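Long-range contact in mannuronan C5-epimerase (Pseudomonas syringae pv. tomato, PDB 4NK6), which converts beta-D-mannuronate to alpha-L-guluronate within the alginate polymer and belongs to the periplasmic complex that guides the chain to the outer membrane: residues D238-Y249 with N261-D272. Sequence-based numbering, arbitrary orientation.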
ATOM      1  N   ASP A 238      10.394  -5.744  -6.154  1.00 39.24           N
ATOM      2  CA  ASP A 238      11.828  -5.547  -5.911  1.00 42.04           C
ATOM      3  C   ASP A 238      12.242  -4.079  -5.847  1.00 39.83           C
ATOM      4  O   ASP A 238      13.298  -3.695  -6.343  1.00 38.44           O
ATOM      5  CB  ASP A 238      12.647  -6.283  -6.966  1.00 42.99           C
ATOM      6  CG  ASP A 238      12.282  -7.748  -7.053  1.00 47.46           C
ATOM      7  OD1 ASP A 238      12.089  -8.374  -5.986  1.00 47.26           O
ATOM      8  OD2 ASP A 238      12.170  -8.264  -8.181  1.00 50.47           O
ATOM      9  N   SER A 239      11.391  -3.269  -5.233  1.00 32.98           N
ATOM     10  CA  SER A 239      11.603  -1.838  -5.178  1.00 38.04           C
ATOM     11  C   SER A 239      11.790  -1.371  -3.740  1.00 37.51           C
ATOM     12  O   SER A 239      11.764  -2.175  -2.814  1.00 30.86           O
ATOM     13  CB  SER A 239      10.430  -1.118  -5.853  1.00 31.93           C
ATOM     14  OG  SER A 239      10.436  -1.451  -7.235  1.00 37.97           O
ATOM     15  N   GLU A 240      11.988  -0.074  -3.551  1.00 35.34           N
ATOM     16  CA  GLU A 240      12.228   0.436  -2.211  1.00 35.26           C
ATOM     17  C   GLU A 240      11.541   1.779  -2.004  1.00 34.69           C
ATOM     18  O   GLU A 240      11.667   2.682  -2.828  1.00 36.09           O
ATOM     19  CB  GLU A 240      13.738   0.519  -1.937  1.00 42.46           C
ATOM     20  CG  GLU A 240      14.080   1.123  -0.579  1.00 48.33           C
ATOM     21  CD  GLU A 240      15.510   0.843  -0.142  1.00 55.88           C
ATOM     22  OE1 GLU A 240      15.986  -0.294  -0.337  1.00 58.09           O
ATOM     23  OE2 GLU A 240      16.157   1.761   0.404  1.00 56.19           O
ATOM     24  N   PHE A 241      10.795   1.886  -0.905  1.00 30.13           N
ATOM     25  CA  PHE A 241       9.994   3.067  -0.598  1.00 32.41           C
ATOM     26  C   PHE A 241      10.326   3.536   0.810  1.00 35.83           C
ATOM     27  O   PHE A 241      10.258   2.757   1.761  1.00 34.17           O
ATOM     28  CB  PHE A 241       8.498   2.736  -0.729  1.00 30.61           C
ATOM     29  CG  PHE A 241       8.133   2.199  -2.083  1.00 31.15           C
ATOM     30  CD1 PHE A 241       8.263   0.847  -2.363  1.00 28.62           C
ATOM     31  CD2 PHE A 241       7.714   3.056  -3.092  1.00 26.79           C
ATOM     32  CE1 PHE A 241       7.956   0.348  -3.633  1.00 33.25           C
ATOM     33  CE2 PHE A 241       7.415   2.566  -4.363  1.00 30.64           C
ATOM     34  CZ  PHE A 241       7.537   1.212  -4.633  1.00 29.56           C
ATOM     35  N   ALA A 242      10.688   4.808   0.936  1.00 32.50           N
ATOM     36  CA  ALA A 242      11.143   5.352   2.206  1.00 33.33           C
ATOM     37  C   ALA A 242      10.539   6.729   2.454  1.00 33.36           C
ATOM     38  O   ALA A 242      10.340   7.496   1.517  1.00 33.38           O
ATOM     39  CB  ALA A 242      12.671   5.439   2.218  1.00 33.17           C
ATOM     40  N   ASP A 243      10.261   7.037   3.718  1.00 29.20           N
ATOM     41  CA  ASP A 243       9.799   8.372   4.109  1.00 29.32           C
ATOM     42  C   ASP A 243       8.469   8.761   3.440  1.00 32.51           C
ATOM     43  O   ASP A 243       8.153   9.949   3.310  1.00 30.32           O
ATOM     44  CB  ASP A 243      10.874   9.428   3.811  1.00 26.79           C
ATOM     45  CG  ASP A 243      10.643  10.730   4.580  1.00 33.02           C
ATOM     46  OD1 ASP A 243      10.480  10.654   5.812  1.00 31.58           O
ATOM     47  OD2 ASP A 243      10.589  11.810   3.957  1.00 29.75           O
ATOM     48  N   MET A 244       7.713   7.752   3.007  1.00 28.54           N
ATOM     49  CA  MET A 244       6.406   7.954   2.393  1.00 29.83           C
ATOM     50  C   MET A 244       5.350   8.140   3.475  1.00 29.96           C
ATOM     51  O   MET A 244       5.445   7.538   4.547  1.00 31.07           O
ATOM     52  CB  MET A 244       6.017   6.734   1.550  1.00 25.46           C
ATOM     53  CG  MET A 244       7.155   6.159   0.674  1.00 34.11           C
ATOM     54  SD  MET A 244       7.382   6.958  -0.922  1.00 33.97           S
ATOM     55  CE  MET A 244       5.923   6.360  -1.782  1.00 26.55           C
ATOM     56  N   TRP A 245       4.328   8.943   3.193  1.00 25.33           N
ATOM     57  CA  TRP A 245       3.208   9.082   4.139  1.00 29.51           C
ATOM     58  C   TRP A 245       2.521   7.720   4.342  1.00 28.49           C
ATOM     59  O   TRP A 245       2.450   7.220   5.469  1.00 29.83           O
ATOM     60  CB  TRP A 245       2.238  10.181   3.668  1.00 24.35           C
ATOM     61  CG  TRP A 245       1.026  10.383   4.534  1.00 25.33           C
ATOM     62  CD1 TRP A 245      -0.249  10.002   4.245  1.00 28.16           C
ATOM     63  CD2 TRP A 245       0.972  11.036   5.811  1.00 29.77           C
ATOM     64  NE1 TRP A 245      -1.093  10.359   5.269  1.00 26.90           N
ATOM     65  CE2 TRP A 245      -0.371  11.002   6.239  1.00 30.41           C
ATOM     66  CE3 TRP A 245       1.928  11.633   6.640  1.00 30.01           C
ATOM     67  CZ2 TRP A 245      -0.784  11.539   7.464  1.00 31.69           C
ATOM     68  CZ3 TRP A 245       1.512  12.174   7.858  1.00 28.67           C
ATOM     69  CH2 TRP A 245       0.169  12.115   8.256  1.00 30.72           C
ATOM     70  N   TYR A 246       2.032   7.119   3.254  1.00 25.97           N
ATOM     71  CA  TYR A 246       1.755   5.678   3.209  1.00 26.15           C
ATOM     72  C   TYR A 246       2.676   5.108   2.147  1.00 29.45           C
ATOM     73  O   TYR A 246       2.739   5.637   1.037  1.00 28.73           O
ATOM     74  CB  TYR A 246       0.323   5.340   2.769  1.00 26.77           C
ATOM     75  CG  TYR A 246      -0.829   5.851   3.627  1.00 28.88           C
ATOM     76  CD1 TYR A 246      -0.619   6.574   4.798  1.00 24.39           C
ATOM     77  CD2 TYR A 246      -2.137   5.602   3.243  1.00 34.03           C
ATOM     78  CE1 TYR A 246      -1.710   7.039   5.566  1.00 26.60           C
ATOM     79  CE2 TYR A 246      -3.213   6.057   3.987  1.00 33.57           C
ATOM     80  CZ  TYR A 246      -2.998   6.771   5.141  1.00 31.07           C
ATOM     81  OH  TYR A 246      -4.097   7.199   5.850  1.00 34.69           O
ATOM     82  N   GLY A 247       3.387   4.032   2.464  1.00 32.48           N
ATOM     83  CA  GLY A 247       4.231   3.403   1.465  1.00 31.07           C
ATOM     84  C   GLY A 247       3.434   2.905   0.272  1.00 34.77           C
ATOM     85  O   GLY A 247       3.871   3.031  -0.877  1.00 32.90           O
ATOM     86  N   PHE A 248       2.269   2.325   0.543  1.00 29.48           N
ATOM     87  CA  PHE A 248       1.380   1.842  -0.515  1.00 30.37           C
ATOM     88  C   PHE A 248      -0.066   1.961  -0.053  1.00 30.87           C
ATOM     89  O   PHE A 248      -0.381   1.667   1.096  1.00 28.84           O
ATOM     90  CB  PHE A 248       1.678   0.381  -0.868  1.00 26.92           C
ATOM     91  CG  PHE A 248       0.675  -0.243  -1.840  1.00 29.92           C
ATOM     92  CD1 PHE A 248      -0.478  -0.878  -1.377  1.00 30.05           C
ATOM     93  CD2 PHE A 248       0.892  -0.197  -3.209  1.00 29.88           C
ATOM     94  CE1 PHE A 248      -1.397  -1.446  -2.255  1.00 29.87           C
ATOM     95  CE2 PHE A 248      -0.020  -0.774  -4.100  1.00 30.59           C
ATOM     96  CZ  PHE A 248      -1.169  -1.401  -3.619  1.00 29.05           C
ATOM     97  N   TYR A 249      -0.943   2.389  -0.951  1.00 30.29           N
ATOM     98  CA  TYR A 249      -2.364   2.461  -0.647  1.00 27.46           C
ATOM     99  C   TYR A 249      -3.150   1.979  -1.848  1.00 33.66           C
ATOM    100  O   TYR A 249      -2.749   2.212  -2.990  1.00 30.85           O
ATOM    101  CB  TYR A 249      -2.764   3.913  -0.327  1.00 28.99           C
ATOM    102  CG  TYR A 249      -4.263   4.147  -0.244  1.00 32.29           C
ATOM    103  CD1 TYR A 249      -4.955   3.941   0.945  1.00 30.83           C
ATOM    104  CD2 TYR A 249      -4.983   4.582  -1.352  1.00 30.72           C
ATOM    105  CE1 TYR A 249      -6.327   4.153   1.032  1.00 30.72           C
ATOM    106  CE2 TYR A 249      -6.359   4.796  -1.275  1.00 33.82           C
ATOM    107  CZ  TYR A 249      -7.019   4.582  -0.080  1.00 34.82           C
ATOM    108  OH  TYR A 249      -8.378   4.791   0.003  1.00 37.39           O
ATOM    109  N   ASN A 261       9.736  -6.111  -1.981  1.00 33.83           N
ATOM    110  CA  ASN A 261      10.073  -4.711  -1.749  1.00 37.66           C
ATOM    111  C   ASN A 261      10.602  -4.451  -0.355  1.00 40.64           C
ATOM    112  O   ASN A 261      10.393  -5.244   0.549  1.00 37.44           O
ATOM    113  CB  ASN A 261       8.856  -3.819  -1.977  1.00 34.49           C
ATOM    114  CG  ASN A 261       8.250  -4.008  -3.350  1.00 39.79           C
ATOM    115  OD1 ASN A 261       8.844  -3.628  -4.360  1.00 40.07           O
ATOM    116  ND2 ASN A 261       7.061  -4.602  -3.396  1.00 32.07           N
ATOM    117  N   THR A 262      11.292  -3.329  -0.195  1.00 38.63           N
ATOM    118  CA  THR A 262      11.645  -2.827   1.122  1.00 34.71           C
ATOM    119  C   THR A 262      10.853  -1.547   1.390  1.00 34.25           C
ATOM    120  O   THR A 262      10.944  -0.575   0.630  1.00 34.10           O
ATOM    121  CB  THR A 262      13.168  -2.565   1.240  1.00 37.84           C
ATOM    122  OG1 THR A 262      13.874  -3.813   1.244  1.00 38.79           O
ATOM    123  CG2 THR A 262      13.486  -1.831   2.524  1.00 35.64           C
ATOM    124  N   TYR A 263      10.051  -1.572   2.453  1.00 31.03           N
ATOM    125  CA  TYR A 263       9.311  -0.407   2.924  1.00 30.33           C
ATOM    126  C   TYR A 263       9.934   0.048   4.230  1.00 31.28           C
ATOM    127  O   TYR A 263       9.718  -0.564   5.276  1.00 33.95           O
ATOM    128  CB  TYR A 263       7.823  -0.749   3.137  1.00 28.95           C
ATOM    129  CG  TYR A 263       7.056  -0.857   1.842  1.00 30.13           C
ATOM    130  CD1 TYR A 263       6.446   0.258   1.286  1.00 27.95           C
ATOM    131  CD2 TYR A 263       6.989  -2.063   1.147  1.00 31.57           C
ATOM    132  CE1 TYR A 263       5.764   0.181   0.083  1.00 25.37           C
ATOM    133  CE2 TYR A 263       6.307  -2.156  -0.059  1.00 30.75           C
ATOM    134  CZ  TYR A 263       5.697  -1.029  -0.585  1.00 32.15           C
ATOM    135  OH  TYR A 263       5.025  -1.105  -1.785  1.00 31.05           O
ATOM    136  N   ARG A 264      10.715   1.119   4.174  1.00 29.97           N
ATOM    137  CA  ARG A 264      11.508   1.507   5.332  1.00 35.28           C
ATOM    138  C   ARG A 264      11.197   2.923   5.802  1.00 34.15           C
ATOM    139  O   ARG A 264      11.129   3.853   4.997  1.00 31.88           O
ATOM    140  CB  ARG A 264      13.008   1.356   5.030  1.00 30.85           C
ATOM    141  CG  ARG A 264      13.488   2.192   3.846  1.00 37.19           C
ATOM    142  CD  ARG A 264      14.995   2.051   3.610  1.00 45.48           C
ATOM    143  NE  ARG A 264      15.782   2.357   4.803  1.00 50.97           N
ATOM    144  CZ  ARG A 264      17.105   2.208   4.884  1.00 64.47           C
ATOM    145  NH1 ARG A 264      17.745   2.507   6.009  1.00 67.81           N
ATOM    146  NH2 ARG A 264      17.793   1.760   3.838  1.00 61.74           N
ATOM    147  N   ASP A 265      11.004   3.075   7.111  1.00 31.38           N
ATOM    148  CA  ASP A 265      10.899   4.393   7.724  1.00 28.96           C
ATOM    149  C   ASP A 265       9.790   5.242   7.102  1.00 30.52           C
ATOM    150  O   ASP A 265       9.944   6.456   6.929  1.00 35.11           O
ATOM    151  CB  ASP A 265      12.244   5.124   7.614  1.00 30.34           C
ATOM    152  CG  ASP A 265      13.405   4.264   8.095  1.00 39.43           C
ATOM    153  OD1 ASP A 265      13.260   3.620   9.152  1.00 36.00           O
ATOM    154  OD2 ASP A 265      14.444   4.211   7.408  1.00 44.61           O
ATOM    155  N   ASN A 266       8.683   4.608   6.745  1.00 29.43           N
ATOM    156  CA  ASN A 266       7.528   5.370   6.281  1.00 31.39           C
ATOM    157  C   ASN A 266       6.760   5.955   7.453  1.00 31.18           C
ATOM    158  O   ASN A 266       6.933   5.513   8.586  1.00 28.53           O
ATOM    159  CB  ASN A 266       6.653   4.509   5.386  1.00 29.58           C
ATOM    160  CG  ASN A 266       7.405   4.050   4.155  1.00 35.77           C
ATOM    161  OD1 ASN A 266       7.798   4.870   3.328  1.00 33.89           O
ATOM    162  ND2 ASN A 266       7.656   2.750   4.052  1.00 34.00           N
ATOM    163  N   ILE A 267       5.923   6.954   7.193  1.00 28.11           N
ATOM    164  CA  ILE A 267       5.379   7.734   8.291  1.00 28.11           C
ATOM    165  C   ILE A 267       4.205   7.050   8.994  1.00 29.46           C
ATOM    166  O   ILE A 267       4.291   6.729  10.182  1.00 34.71           O
ATOM    167  CB  ILE A 267       4.971   9.167   7.852  1.00 27.48           C
ATOM    168  CG1 ILE A 267       6.078   9.811   7.011  1.00 33.24           C
ATOM    169  CG2 ILE A 267       4.600  10.008   9.073  1.00 29.30           C
ATOM    170  CD1 ILE A 267       7.463   9.844   7.671  1.00 33.68           C
ATOM    171  N   VAL A 268       3.103   6.840   8.281  1.00 29.61           N
ATOM    172  CA  VAL A 268       1.923   6.275   8.926  1.00 29.01           C
ATOM    173  C   VAL A 268       1.836   4.753   8.781  1.00 26.98           C
ATOM    174  O   VAL A 268       1.732   4.040   9.773  1.00 26.93           O
ATOM    175  CB  VAL A 268       0.603   6.931   8.441  1.00 30.68           C
ATOM    176  CG1 VAL A 268      -0.579   6.377   9.241  1.00 26.37           C
ATOM    177  CG2 VAL A 268       0.659   8.452   8.602  1.00 27.43           C
ATOM    178  N   TYR A 269       1.850   4.269   7.542  1.00 27.46           N
ATOM    179  CA  TYR A 269       1.763   2.838   7.260  1.00 30.61           C
ATOM    180  C   TYR A 269       2.844   2.461   6.263  1.00 33.58           C
ATOM    181  O   TYR A 269       3.252   3.292   5.448  1.00 28.78           O
ATOM    182  CB  TYR A 269       0.419   2.487   6.611  1.00 25.28           C
ATOM    183  CG  TYR A 269      -0.823   2.818   7.419  1.00 29.69           C
ATOM    184  CD1 TYR A 269      -0.993   2.326   8.707  1.00 30.08           C
ATOM    185  CD2 TYR A 269      -1.846   3.589   6.870  1.00 29.93           C
ATOM    186  CE1 TYR A 269      -2.134   2.605   9.439  1.00 28.82           C
ATOM    187  CE2 TYR A 269      -2.989   3.876   7.596  1.00 26.94           C
ATOM    188  CZ  TYR A 269      -3.127   3.376   8.876  1.00 29.22           C
ATOM    189  OH  TYR A 269      -4.262   3.659   9.599  1.00 35.46           O
ATOM    190  N   GLY A 270       3.286   1.206   6.306  1.00 32.97           N
ATOM    191  CA  GLY A 270       4.097   0.664   5.227  1.00 30.57           C
ATOM    192  C   GLY A 270       3.229   0.327   4.027  1.00 31.00           C
ATOM    193  O   GLY A 270       3.295   0.988   3.004  1.00 33.39           O
ATOM    194  N   ILE A 271       2.392  -0.696   4.173  1.00 28.70           N
ATOM    195  CA  ILE A 271       1.531  -1.174   3.098  1.00 26.80           C
ATOM    196  C   ILE A 271       0.089  -1.168   3.607  1.00 30.39           C
ATOM    197  O   ILE A 271      -0.223  -1.846   4.586  1.00 28.86           O
ATOM    198  CB  ILE A 271       1.917  -2.629   2.691  1.00 28.91           C
ATOM    199  CG1 ILE A 271       3.422  -2.737   2.405  1.00 26.86           C
ATOM    200  CG2 ILE A 271       1.135  -3.085   1.473  1.00 27.65           C
ATOM    201  CD1 ILE A 271       3.873  -4.142   1.963  1.00 28.10           C
ATOM    202  N   ASP A 272      -0.789  -0.410   2.947  1.00 29.36           N
ATOM    203  CA  ASP A 272      -2.133  -0.142   3.480  1.00 27.01           C
ATOM    204  C   ASP A 272      -3.251  -0.332   2.440  1.00 29.41           C
ATOM    205  O   ASP A 272      -3.916   0.636   2.047  1.00 26.63           O
ATOM    206  CB  ASP A 272      -2.151   1.295   4.051  1.00 31.11           C
ATOM    207  CG  ASP A 272      -3.538   1.748   4.539  1.00 37.20           C
ATOM    208  OD1 ASP A 272      -4.268   0.956   5.170  1.00 35.48           O
ATOM    209  OD2 ASP A 272      -3.898   2.913   4.265  1.00 32.98           O
TER
HETATM  210  O   HOH W   1      11.543   8.638   7.057  1.00 36.05           O
HETATM  211  O   HOH W   2       4.498   1.276  -3.012  1.00 29.93           O
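Phe-241 O takes two N-H groups from 261-272: Arg-264 N at 3.0 Å, nearly straight, and Asn-266 ND2 through a weak bond. The side-chain amide of Asn-266 also uses its oxygen on 238-249: OD1 accepts Met-244 N at 2.9 Å, in the carbonyl plane, on a lone pair. With CG anti to the carbonyl carbon (chi1 -61°), Asn-266 reaches across and ties the bend after strand 240-242 to its own coil. Asn-261 does likewise at the preceding corner: its OD1 accepts Ser-239 N at 2.7 Å, while its ND2 bonds Ile-236 O. Between these amides, strands 240-242 and 262-264 pair in parallel; the register slips by one residue at the bend between Ala-242 and Tyr-246, where Asn-266 bonds across. Inside, the Phe-241 and Tyr-263 rings run nearly parallel but slid apart, with little overlap. A water bonded to Tyr-263 OH and Gly-247 O sits over the centre of the Phe-241 ring. At the far bend Val-268 CG2 makes a CH-pi contact over the Trp-245 six-membered ring, 3.5 Å from its centroid. Tyr-269 turns its edge to the face of Tyr-246, the planes 60° apart. Asp-272, close to the inferred proton acceptor His-274, brings OD2 to the ring edge of Tyr-249. Parallel pairing of successive coils, with aromatic side chains stacked from coil to coil and asparagines bonded to the backbone at the turns, is characteristic of a right-handed parallel beta-helix. Strand 200-202 flanks 240-242 and strand 281-288 flanks 262-264, while Ile-236 of strand 233-236 packs against Phe-241, Tyr-263 and Phe-248 in the interior.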